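Local structure of N-acyl-D-glutamate deacylase (Bordetella bronchiseptica, 3GIP) at residues R269-G274 and F355-C360; A229-E232 and G237-T240; A453-L456 and V462-Q465; F62-G67 and R80-Q85; A122-Y127 and Q174-A179. The protein catalyses the hydrolysis of N-acyl-D-glutamate to D-glutamate and a carboxylate, as a zinc-dependent deacylase of the amidohydrolase superfamily. One frame throughout, in Å; residues are numbered along the deposited sequence.

Interaction 1: residues R269-G274 and F355-C360; sequences RAREQG and FQHPCC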
# COMPACT_ATOMS: atom_id res chain seq x y z
N ARG A 269 4.43 10.26 21.06
CA ARG A 269 4.93 11.54 21.54
C ARG A 269 4.83 12.59 20.44
O ARG A 269 4.52 13.76 20.71
CB ARG A 269 6.38 11.43 22.02
CG ARG A 269 6.54 10.66 23.33
CD ARG A 269 7.93 10.88 23.94
NE ARG A 269 9.00 10.22 23.19
CZ ARG A 269 9.24 8.91 23.21
NH1 ARG A 269 8.49 8.11 23.95
NH2 ARG A 269 10.25 8.41 22.50
N ALA A 270 5.07 12.17 19.20
CA ALA A 270 5.01 13.09 18.07
C ALA A 270 3.59 13.54 17.76
O ALA A 270 3.35 14.73 17.51
CB ALA A 270 5.62 12.44 16.84
N ARG A 271 2.63 12.62 17.78
CA ARG A 271 1.26 12.98 17.47
C ARG A 271 0.60 13.76 18.61
O ARG A 271 -0.34 14.51 18.39
CB ARG A 271 0.43 11.74 17.08
CG ARG A 271 0.17 10.70 18.16
CD ARG A 271 -0.17 9.35 17.50
NE ARG A 271 -0.71 8.36 18.43
CZ ARG A 271 -2.00 8.25 18.74
NH1 ARG A 271 -2.89 9.07 18.19
NH2 ARG A 271 -2.39 7.31 19.59
N GLU A 272 1.11 13.58 19.83
CA GLU A 272 0.60 14.31 20.98
C GLU A 272 0.99 15.77 20.81
O GLU A 272 0.26 16.68 21.23
CB GLU A 272 1.21 13.77 22.27
CG GLU A 272 0.61 12.46 22.76
CD GLU A 272 1.46 11.78 23.81
OE1 GLU A 272 2.29 12.46 24.46
OE2 GLU A 272 1.30 10.55 24.01
N GLN A 273 2.13 15.99 20.17
CA GLN A 273 2.66 17.33 19.92
C GLN A 273 2.00 18.02 18.74
O GLN A 273 2.32 19.18 18.44
CB GLN A 273 4.18 17.25 19.68
CG GLN A 273 4.97 16.74 20.87
CD GLN A 273 6.44 16.53 20.53
OE1 GLN A 273 6.79 15.70 19.69
NE2 GLN A 273 7.31 17.29 21.19
N GLY A 274 1.10 17.33 18.05
CA GLY A 274 0.41 17.94 16.93
C GLY A 274 0.84 17.49 15.54
O GLY A 274 0.23 17.89 14.55
N PHE A 355 -0.58 -3.43 14.66
CA PHE A 355 -1.86 -3.20 13.99
C PHE A 355 -2.87 -2.58 14.95
O PHE A 355 -3.71 -1.78 14.54
CB PHE A 355 -2.43 -4.50 13.42
CG PHE A 355 -3.79 -4.34 12.81
CD1 PHE A 355 -4.00 -3.42 11.78
CD2 PHE A 355 -4.88 -5.06 13.28
CE1 PHE A 355 -5.27 -3.22 11.24
CE2 PHE A 355 -6.15 -4.88 12.74
CZ PHE A 355 -6.34 -3.95 11.73
N GLN A 356 -2.79 -2.95 16.22
CA GLN A 356 -3.72 -2.41 17.20
C GLN A 356 -3.53 -0.92 17.48
O GLN A 356 -4.41 -0.27 18.03
CB GLN A 356 -3.62 -3.20 18.51
CG GLN A 356 -4.21 -4.59 18.41
CD GLN A 356 -4.12 -5.35 19.72
OE1 GLN A 356 -3.04 -5.54 20.27
NE2 GLN A 356 -5.27 -5.79 20.22
N HIS A 357 -2.37 -0.38 17.10
CA HIS A 357 -2.15 1.04 17.33
C HIS A 357 -3.26 1.83 16.64
O HIS A 357 -3.62 1.54 15.51
CB HIS A 357 -0.78 1.47 16.78
CG HIS A 357 -0.43 2.89 17.11
ND1 HIS A 357 -0.99 3.96 16.45
CD2 HIS A 357 0.36 3.41 18.07
CE1 HIS A 357 -0.56 5.09 16.99
NE2 HIS A 357 0.26 4.78 17.98
N PRO A 358 -3.83 2.83 17.34
CA PRO A 358 -4.92 3.66 16.81
C PRO A 358 -4.73 4.28 15.42
O PRO A 358 -5.71 4.54 14.72
CB PRO A 358 -5.10 4.73 17.89
CG PRO A 358 -4.71 4.01 19.14
CD PRO A 358 -3.47 3.26 18.70
N CYS A 359 -3.48 4.51 15.02
CA CYS A 359 -3.24 5.12 13.72
C CYS A 359 -2.72 4.15 12.68
O CYS A 359 -2.17 4.56 11.65
CB CYS A 359 -2.26 6.28 13.86
SG CYS A 359 -2.85 7.59 14.95
N CYS A 360 -2.90 2.85 12.92
CA CYS A 360 -2.40 1.86 11.97
C CYS A 360 -3.42 1.46 10.92
O CYS A 360 -4.51 0.97 11.23
CB CYS A 360 -1.91 0.60 12.70
SG CYS A 360 -0.89 -0.46 11.65
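Arg271, near the end of helix 260-272, reaches across to the turn His357-Cys360 that follows helix 348-356, and its side chain makes the contact, mostly through the guanidinium. The contacts made there are van der Waals. Over one face of the guanidinium lie the sulfur of Cys359, 3.6 Å from Arg271 NH1, and CE1 of His357, 3.6 Å from Arg271 NE. The imidazole is met at its edge rather than on its face, the two planes standing 68° apart. Arg271 NH2 also brushes the Pro358 ring, whose CG is 4.1 Å away. An extended chain from CG to NE gives the arginine this span.

The polar bonds lie around the contact. Cys359 N donates to His357 ND1 (2.9 Å, 168° at the hydrogen), holding the ring against its own type I turn. Asp268, one turn back on the arginine's helix, supplies OD1 to both His357 NE2 and Arg271 NE.

Both nitrogens of the imidazole are thus engaged, which fixes its rotation. With ND1 accepting from Cys359 N, NE2 probably carries the hydrogen and donates it to Asp268 OD1, and the shared carboxylate probably offsets the positive charge of Arg271 where it rests against the histidine edge.

Interaction 2: residues A229-E232 and G237-T240; sequences AVEE and GRGT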
# COMPACT_ATOMS: atom_id res chain seq x y z
N ALA A 229 15.73 4.77 13.13
CA ALA A 229 15.09 5.01 11.84
C ALA A 229 13.74 5.72 12.00
O ALA A 229 13.41 6.61 11.22
CB ALA A 229 14.91 3.70 11.10
N VAL A 230 12.96 5.30 12.99
CA VAL A 230 11.67 5.94 13.23
C VAL A 230 11.90 7.36 13.73
O VAL A 230 11.22 8.30 13.30
CB VAL A 230 10.83 5.15 14.27
CG1 VAL A 230 9.64 5.97 14.74
CG2 VAL A 230 10.34 3.84 13.64
N GLU A 231 12.86 7.53 14.63
CA GLU A 231 13.18 8.85 15.17
C GLU A 231 13.59 9.79 14.05
O GLU A 231 13.24 10.97 14.06
CB GLU A 231 14.31 8.73 16.20
CG GLU A 231 14.94 10.05 16.66
CD GLU A 231 13.95 11.03 17.27
OE1 GLU A 231 12.86 10.60 17.70
OE2 GLU A 231 14.27 12.24 17.32
N GLU A 232 14.33 9.27 13.07
CA GLU A 232 14.79 10.08 11.95
C GLU A 232 13.64 10.71 11.16
O GLU A 232 13.67 11.90 10.84
CB GLU A 232 15.66 9.25 11.00
CG GLU A 232 16.01 9.95 9.69
CD GLU A 232 16.98 9.17 8.83
OE1 GLU A 232 16.99 7.92 8.92
OE2 GLU A 232 17.72 9.79 8.04
N GLY A 237 9.27 15.27 10.58
CA GLY A 237 7.89 15.70 10.74
C GLY A 237 7.72 16.78 11.79
O GLY A 237 6.96 17.72 11.59
N ARG A 238 8.44 16.65 12.90
CA ARG A 238 8.34 17.64 13.97
C ARG A 238 8.94 18.98 13.56
O ARG A 238 8.43 20.04 13.93
CB ARG A 238 9.06 17.12 15.23
CG ARG A 238 8.41 15.88 15.83
CD ARG A 238 9.13 15.41 17.09
NE ARG A 238 10.56 15.22 16.86
CZ ARG A 238 11.22 14.10 17.13
NH1 ARG A 238 10.59 13.05 17.63
NH2 ARG A 238 12.52 14.04 16.89
N GLY A 239 10.01 18.93 12.77
CA GLY A 239 10.64 20.16 12.34
C GLY A 239 9.91 20.89 11.23
O GLY A 239 9.91 22.12 11.19
N THR A 240 9.28 20.15 10.32
CA THR A 240 8.58 20.75 9.20
C THR A 240 7.06 20.78 9.33
O THR A 240 6.38 21.53 8.63
CB THR A 240 8.90 20.03 7.88
OG1 THR A 240 8.38 18.69 7.94
CG2 THR A 240 10.40 19.97 7.66
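Glu231 and Arg238 sit seven residues apart on one face of helix 226-240, two turns along, and form an i to i+7 salt bridge. The helix is the crossover of the unit strand 214-218, helix 226-240, strand 243-246 in the amidohydrolase TIM barrel, and the pair lies at its surface.

The bridge has two arms of unequal length. Arg238 NH2 donates to Glu231 OE2 at 2.5 Å (159° at the hydrogen), unusually short and so of doubtful exact value. The second arm, from Arg238 NH1 to Glu231 OE1, is weak at 3.3 Å. OE1 has another donor, however: ND2 of Asn266 on helix 260-272, so both carboxylate oxygens are engaged and the neighbouring helix is drawn in. Glu232 points away from the pair, its OE1 in a salt bridge with Arg220 NE.

Two bends bring the charges together. Glu231 folds at chi2 (58°), and Arg238 leaves its helix extended before bending at chi3, so that the side chains cross at about a right angle. The carboxylate and guanidinium planes are 31° apart. NH2 approaches OE2 on the syn side but well out of the carboxylate plane, while OE2 lies almost exactly in the plane of the guanidinium.

Interaction 3: residues A453-L456 and V462-Q465; sequences AGVL and VFPQ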
# COMPACT_ATOMS: atom_id res chain seq x y z
N ALA A 453 -18.43 -11.00 -1.40
CA ALA A 453 -19.58 -11.20 -2.27
C ALA A 453 -19.64 -10.26 -3.47
O ALA A 453 -20.05 -10.65 -4.56
CB ALA A 453 -20.87 -11.09 -1.46
N GLY A 454 -19.23 -9.01 -3.27
CA GLY A 454 -19.27 -8.06 -4.36
C GLY A 454 -18.51 -6.79 -4.07
O GLY A 454 -18.31 -6.43 -2.91
N VAL A 455 -18.07 -6.12 -5.13
CA VAL A 455 -17.33 -4.88 -4.98
C VAL A 455 -17.75 -3.86 -6.03
O VAL A 455 -17.83 -4.18 -7.22
CB VAL A 455 -15.81 -5.11 -5.13
CG1 VAL A 455 -15.07 -3.79 -4.95
CG2 VAL A 455 -15.33 -6.12 -4.10
N LEU A 456 -18.02 -2.64 -5.57
CA LEU A 456 -18.39 -1.56 -6.47
C LEU A 456 -17.32 -0.49 -6.37
O LEU A 456 -16.81 -0.19 -5.28
CB LEU A 456 -19.73 -0.93 -6.06
CG LEU A 456 -21.00 -1.77 -6.05
CD1 LEU A 456 -22.17 -0.89 -5.59
CD2 LEU A 456 -21.27 -2.33 -7.43
N VAL A 462 -17.09 -4.36 -10.08
CA VAL A 462 -15.78 -4.78 -10.58
C VAL A 462 -15.54 -6.21 -10.13
O VAL A 462 -14.67 -6.90 -10.66
CB VAL A 462 -14.63 -3.88 -10.08
CG1 VAL A 462 -14.77 -2.48 -10.67
CG2 VAL A 462 -14.61 -3.83 -8.56
N PHE A 463 -16.31 -6.65 -9.14
CA PHE A 463 -16.21 -8.00 -8.61
C PHE A 463 -17.61 -8.43 -8.17
O PHE A 463 -18.34 -7.65 -7.57
CB PHE A 463 -15.27 -8.04 -7.40
CG PHE A 463 -15.06 -9.42 -6.85
CD1 PHE A 463 -14.00 -10.21 -7.29
CD2 PHE A 463 -15.94 -9.95 -5.91
CE1 PHE A 463 -13.82 -11.50 -6.81
CE2 PHE A 463 -15.77 -11.25 -5.42
CZ PHE A 463 -14.71 -12.02 -5.87
N PRO A 464 -17.99 -9.69 -8.45
CA PRO A 464 -17.22 -10.76 -9.10
C PRO A 464 -17.03 -10.60 -10.61
O PRO A 464 -16.10 -11.17 -11.18
CB PRO A 464 -18.02 -12.01 -8.75
CG PRO A 464 -19.42 -11.51 -8.75
CD PRO A 464 -19.30 -10.20 -7.99
N GLN A 465 -17.92 -9.84 -11.25
CA GLN A 465 -17.82 -9.64 -12.69
C GLN A 465 -17.28 -8.27 -13.05
O GLN A 465 -17.95 -7.25 -12.87
CB GLN A 465 -19.20 -9.83 -13.34
CG GLN A 465 -19.20 -9.57 -14.84
CD GLN A 465 -18.26 -10.49 -15.58
OE1 GLN A 465 -17.48 -10.05 -16.43
NE2 GLN A 465 -18.32 -11.78 -15.27
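Val455 faces two residues at once, Val462 and Phe463, in a classic beta bulge within the hairpin of strands 452-457 and 460-463. Its carbonyl oxygen takes both of their amides: Val462 N at 3.0 Å, nearly straight at 170°, and Phe463 N in a weak bond at 3.5 Å. In return Val455 N donates to Phe463 O at 2.9 Å, completing an antiparallel hydrogen-bonded pair. A second classic bulge lies on the other edge of strand 452-457, where Ala453 and Gly454 both face Val430 of strand 428-431.

The side chains of Val455 and Phe463 stand on the same face of the sheet, and their CB atoms touch at 3.7 Å. Val455 places CG1 anti to its backbone N (chi1 -179°), which directs that methyl at CG2 of Val462, 3.6 Å away, and leaves its CG2 beside the CB of Phe463. One valine thus packs a different branch against each bulge residue. The phenyl ring leans toward the Ala453-Gly454 end of the partner strand, with Gly454 CA at its edge, and goes on to meet Arg80 and Thr83 of helix 80-83.

Beyond Phe463 the strand ends in a cis peptide to Pro464, which turns the chain from its partner. Phe463 O receives a CA-H contact from Gly454 as well as the amide of Val455, the amide lying above the carbonyl plane. At the far end the proline ring still reaches the opposite strand, its CD resting 3.5 Å from Ala453 O.

Interaction 4: residues F62-G67 and R80-Q85; sequences FIDVHG and RWKTSQ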
# COMPACT_ATOMS: atom_id res chain seq x y z
N PHE A 62 -12.26 -1.15 0.57
CA PHE A 62 -11.01 -0.99 1.30
C PHE A 62 -9.97 -0.18 0.53
O PHE A 62 -9.87 -0.27 -0.70
CB PHE A 62 -10.43 -2.36 1.66
CG PHE A 62 -11.40 -3.26 2.38
CD1 PHE A 62 -12.31 -2.73 3.29
CD2 PHE A 62 -11.42 -4.63 2.14
CE1 PHE A 62 -13.22 -3.55 3.96
CE2 PHE A 62 -12.32 -5.46 2.80
CZ PHE A 62 -13.22 -4.92 3.71
N ILE A 63 -9.21 0.62 1.28
CA ILE A 63 -8.18 1.47 0.70
C ILE A 63 -6.80 0.92 1.05
O ILE A 63 -6.38 0.94 2.21
CB ILE A 63 -8.33 2.92 1.23
CG1 ILE A 63 -9.71 3.46 0.84
CG2 ILE A 63 -7.23 3.80 0.65
CD1 ILE A 63 -9.97 4.89 1.28
N ASP A 64 -6.11 0.41 0.03
CA ASP A 64 -4.77 -0.15 0.20
C ASP A 64 -3.78 1.00 0.15
O ASP A 64 -3.42 1.47 -0.93
CB ASP A 64 -4.49 -1.14 -0.93
CG ASP A 64 -3.18 -1.88 -0.74
OD1 ASP A 64 -2.47 -1.61 0.25
OD2 ASP A 64 -2.86 -2.73 -1.59
N VAL A 65 -3.34 1.44 1.32
CA VAL A 65 -2.42 2.56 1.40
C VAL A 65 -0.98 2.25 1.03
O VAL A 65 -0.16 3.16 0.93
CB VAL A 65 -2.45 3.19 2.82
CG1 VAL A 65 -3.88 3.58 3.17
CG2 VAL A 65 -1.88 2.22 3.85
N HIS A 66 -0.65 0.97 0.82
CA HIS A 66 0.72 0.64 0.45
C HIS A 66 0.82 -0.27 -0.76
O HIS A 66 1.11 -1.47 -0.65
CB HIS A 66 1.48 -0.01 1.61
CG HIS A 66 2.97 0.09 1.45
ND1 HIS A 66 3.72 1.08 2.03
CD2 HIS A 66 3.83 -0.64 0.70
CE1 HIS A 66 4.97 0.97 1.65
NE2 HIS A 66 5.07 -0.07 0.84
N GLY A 67 0.58 0.31 -1.93
CA GLY A 67 0.67 -0.48 -3.15
C GLY A 67 1.91 -0.13 -3.95
O GLY A 67 2.51 0.93 -3.76
N ARG A 80 -7.12 -7.93 -10.37
CA ARG A 80 -7.93 -8.90 -9.63
C ARG A 80 -7.39 -9.19 -8.23
O ARG A 80 -8.15 -9.56 -7.33
CB ARG A 80 -8.04 -10.20 -10.43
CG ARG A 80 -9.01 -11.23 -9.86
CD ARG A 80 -10.46 -10.79 -10.00
NE ARG A 80 -11.38 -11.91 -9.76
CZ ARG A 80 -12.67 -11.89 -10.05
NH1 ARG A 80 -13.22 -10.81 -10.59
NH2 ARG A 80 -13.42 -12.96 -9.83
N TRP A 81 -6.08 -9.04 -8.04
CA TRP A 81 -5.49 -9.28 -6.73
C TRP A 81 -5.99 -8.26 -5.72
O TRP A 81 -5.92 -8.49 -4.51
CB TRP A 81 -3.95 -9.27 -6.81
CG TRP A 81 -3.33 -8.02 -7.37
CD1 TRP A 81 -2.80 -6.97 -6.67
CD2 TRP A 81 -3.14 -7.71 -8.76
NE1 TRP A 81 -2.29 -6.03 -7.54
CE2 TRP A 81 -2.49 -6.46 -8.82
CE3 TRP A 81 -3.46 -8.37 -9.95
CZ2 TRP A 81 -2.15 -5.85 -10.04
CZ3 TRP A 81 -3.12 -7.76 -11.16
CH2 TRP A 81 -2.47 -6.52 -11.19
N LYS A 82 -6.49 -7.13 -6.21
CA LYS A 82 -7.03 -6.08 -5.35
C LYS A 82 -8.52 -6.26 -5.14
O LYS A 82 -9.00 -6.34 -4.01
CB LYS A 82 -6.82 -4.69 -5.98
CG LYS A 82 -5.38 -4.29 -6.24
CD LYS A 82 -4.57 -4.13 -4.96
CE LYS A 82 -3.29 -3.38 -5.27
NZ LYS A 82 -2.31 -3.37 -4.16
N THR A 83 -9.27 -6.34 -6.23
CA THR A 83 -10.71 -6.47 -6.14
C THR A 83 -11.19 -7.71 -5.40
O THR A 83 -12.17 -7.66 -4.66
CB THR A 83 -11.36 -6.45 -7.54
OG1 THR A 83 -10.96 -7.61 -8.27
CG2 THR A 83 -10.94 -5.20 -8.31
N SER A 84 -10.48 -8.83 -5.58
CA SER A 84 -10.86 -10.08 -4.94
C SER A 84 -10.72 -10.06 -3.42
O SER A 84 -11.22 -10.95 -2.74
CB SER A 84 -10.07 -11.25 -5.52
OG SER A 84 -8.69 -11.16 -5.21
N GLN A 85 -10.03 -9.05 -2.88
CA GLN A 85 -9.90 -8.94 -1.43
C GLN A 85 -10.61 -7.69 -0.91
O GLN A 85 -10.38 -7.25 0.22
CB GLN A 85 -8.43 -8.98 -0.99
CG GLN A 85 -7.52 -7.90 -1.53
CD GLN A 85 -6.12 -7.99 -0.95
OE1 GLN A 85 -5.93 -7.89 0.26
NE2 GLN A 85 -5.13 -8.19 -1.82
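Asp64 and Lys82 meet at about a right angle, the carboxylate at the end of strand 57-64 and the lysine from helix 80-83, in a buried salt bridge. Lys82 NZ donates to Asp64 OD2 at 2.7 Å, approaching on the anti side and 26° out of the carboxylate plane. The lysine bends at chi2 (-66°) and then runs extended, which carries its ammonium to Asp64. Asp64 CG is anti to its own backbone N, turning the carboxylate toward the helix.

Both oxygens of Asp64 have further partners. OD1 accepts from His66 N at 3.2 Å from above the plane, an Asx turn that shapes the chain leaving the strand, while OD2 also receives Ser364 OG. Lys82 NZ has a second carboxylate in Asp69. Such pairing probably keeps lysine charged and aspartate ionised in the interior.

A second meeting is made by Phe62, whose ring presents its edge to the backbone O of Gln85, with CD2 at 3.4 Å. That oxygen is buried without a hydrogen-bond partner, and the ring edge, which is weakly positive, may compensate it in part. The Gln85 side chain folds back, NE2 donating to Trp81 O at 2.8 Å and almost straight.

Strand 57-64 lies alongside strand 87-92, where Ile87 touches both Asp64 and Lys82, while helix 376-391 packs on Phe62 and Trp81, and strand 460-463 on Thr83.

Interaction 5: residues A122-Y127 and Q174-A179; sequences ADVPAY and QAALEA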
# COMPACT_ATOMS: atom_id res chain seq x y z
N ALA A 122 7.39 10.32 -17.98
CA ALA A 122 8.17 11.56 -17.86
C ALA A 122 7.89 12.30 -16.56
O ALA A 122 8.82 12.70 -15.86
CB ALA A 122 7.87 12.46 -19.06
N ASP A 123 6.61 12.51 -16.26
CA ASP A 123 6.20 13.21 -15.05
C ASP A 123 4.81 12.76 -14.64
O ASP A 123 4.17 11.97 -15.33
CB ASP A 123 6.22 14.73 -15.26
CG ASP A 123 5.48 15.16 -16.51
OD1 ASP A 123 4.46 14.54 -16.86
OD2 ASP A 123 5.92 16.15 -17.14
N VAL A 124 4.34 13.27 -13.50
CA VAL A 124 3.02 12.90 -13.02
C VAL A 124 1.92 13.28 -14.00
O VAL A 124 0.97 12.53 -14.20
CB VAL A 124 2.74 13.53 -11.64
CG1 VAL A 124 1.32 13.22 -11.20
CG2 VAL A 124 3.73 12.98 -10.62
N PRO A 125 2.02 14.46 -14.63
CA PRO A 125 0.97 14.82 -15.59
C PRO A 125 0.82 13.76 -16.68
O PRO A 125 -0.29 13.40 -17.07
CB PRO A 125 1.45 16.16 -16.13
CG PRO A 125 2.08 16.78 -14.92
CD PRO A 125 2.89 15.62 -14.36
N ALA A 126 1.95 13.24 -17.16
CA ALA A 126 1.94 12.22 -18.20
C ALA A 126 1.33 10.92 -17.67
O ALA A 126 0.53 10.27 -18.35
CB ALA A 126 3.36 11.96 -18.70
N TYR A 127 1.71 10.56 -16.45
CA TYR A 127 1.20 9.35 -15.82
C TYR A 127 -0.31 9.43 -15.64
O TYR A 127 -1.05 8.53 -16.03
CB TYR A 127 1.89 9.16 -14.46
CG TYR A 127 1.44 7.96 -13.66
CD1 TYR A 127 1.35 6.70 -14.23
CD2 TYR A 127 1.14 8.09 -12.30
CE1 TYR A 127 0.98 5.58 -13.47
CE2 TYR A 127 0.78 6.99 -11.53
CZ TYR A 127 0.70 5.74 -12.12
OH TYR A 127 0.35 4.65 -11.36
N GLN A 174 7.11 19.73 -6.27
CA GLN A 174 6.06 20.74 -6.31
C GLN A 174 5.16 20.53 -7.53
O GLN A 174 3.94 20.61 -7.43
CB GLN A 174 6.65 22.15 -6.35
CG GLN A 174 5.61 23.24 -6.20
CD GLN A 174 6.20 24.63 -6.27
OE1 GLN A 174 7.25 24.90 -5.68
NE2 GLN A 174 5.53 25.53 -6.98
N ALA A 175 5.77 20.25 -8.67
CA ALA A 175 5.02 20.02 -9.89
C ALA A 175 4.13 18.79 -9.74
O ALA A 175 2.99 18.78 -10.19
CB ALA A 175 5.96 19.85 -11.07
N ALA A 176 4.67 17.75 -9.11
CA ALA A 176 3.91 16.52 -8.91
C ALA A 176 2.70 16.78 -8.02
O ALA A 176 1.60 16.33 -8.31
CB ALA A 176 4.81 15.45 -8.28
N LEU A 177 2.92 17.52 -6.93
CA LEU A 177 1.84 17.84 -6.01
C LEU A 177 0.79 18.72 -6.70
O LEU A 177 -0.41 18.56 -6.49
CB LEU A 177 2.38 18.56 -4.77
CG LEU A 177 3.40 17.77 -3.93
CD1 LEU A 177 3.73 18.56 -2.68
CD2 LEU A 177 2.82 16.41 -3.56
N GLU A 178 1.24 19.66 -7.53
CA GLU A 178 0.31 20.53 -8.23
C GLU A 178 -0.51 19.69 -9.21
O GLU A 178 -1.66 20.01 -9.51
CB GLU A 178 1.06 21.65 -8.96
CG GLU A 178 1.90 22.51 -8.02
CD GLU A 178 2.65 23.63 -8.73
OE1 GLU A 178 3.13 23.41 -9.86
OE2 GLU A 178 2.78 24.72 -8.14
N ALA A 179 0.09 18.61 -9.71
CA ALA A 179 -0.58 17.72 -10.65
C ALA A 179 -1.58 16.80 -9.97
O ALA A 179 -2.43 16.20 -10.62
CB ALA A 179 0.45 16.89 -11.42
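Val124, the first residue of helix 124-133, pushes its forked side chain against the C-terminal part of helix 163-179, where the small side chains of Ala176 and Ala179 receive it. The two prongs go to different alanines. CG2 lies 3.6 Å from Ala176 CB, and CG1 comes to 3.8 Å from Ala179 CB. With CG1 anti to the backbone N (chi1 176°), the fork spreads over both methyl groups, which are spaced one turn apart along the helix.

Pro125 extends the same surface. Its ring lies beside the valine, and CG rests 3.9 Å from the Ala179 methyl, so the methyl fits the corner formed by the CG1 branch and the proline ring. The backbones can come close because the alanines are short: Val124 and Ala176 have their CA atoms 5.5 Å apart.

The contact lies at the start of helix 124-133, where Asp123 is the N-cap, its OD1 accepting from Ala126 N at 2.8 Å and so closing the first turn. Behind the contact, Ala176 also touches Val144 of strand 139-145, and Tyr127 touches Ala142 of that strand, so both helices lie on one barrel strand.

Across the interface every contact is between carbon atoms: methyls and a proline ring with no polar group among them. Its hold therefore probably comes from dispersion and the hydrophobic effect, with the branched valine fitted against two short alanines.

Overall arrangement
Interaction 4 is the most central of the five, and from it the strand 57-64 chain runs on to His66, which touches Cys95 and His248, two of the zinc ligands with His218; the Gly67 residue lies about 10 Å from the zinc ion. Interaction 3 touches interaction 4, centres 13 Å apart: Arg80 NH1 lies 3.0 Å from Pro464 O, a probable hydrogen bond, and Phe463 packs on Ser84. Interactions 1 and 2 form a second pair on neighbouring outer helices, centres 14 Å apart, joined where Gln273 meets Arg238. Interaction 5 stands apart, its nearest atoms about 9 Å from interaction 4. Interactions 2 and 3 lie on opposite sides of the chain's centre, 41 Å between centres.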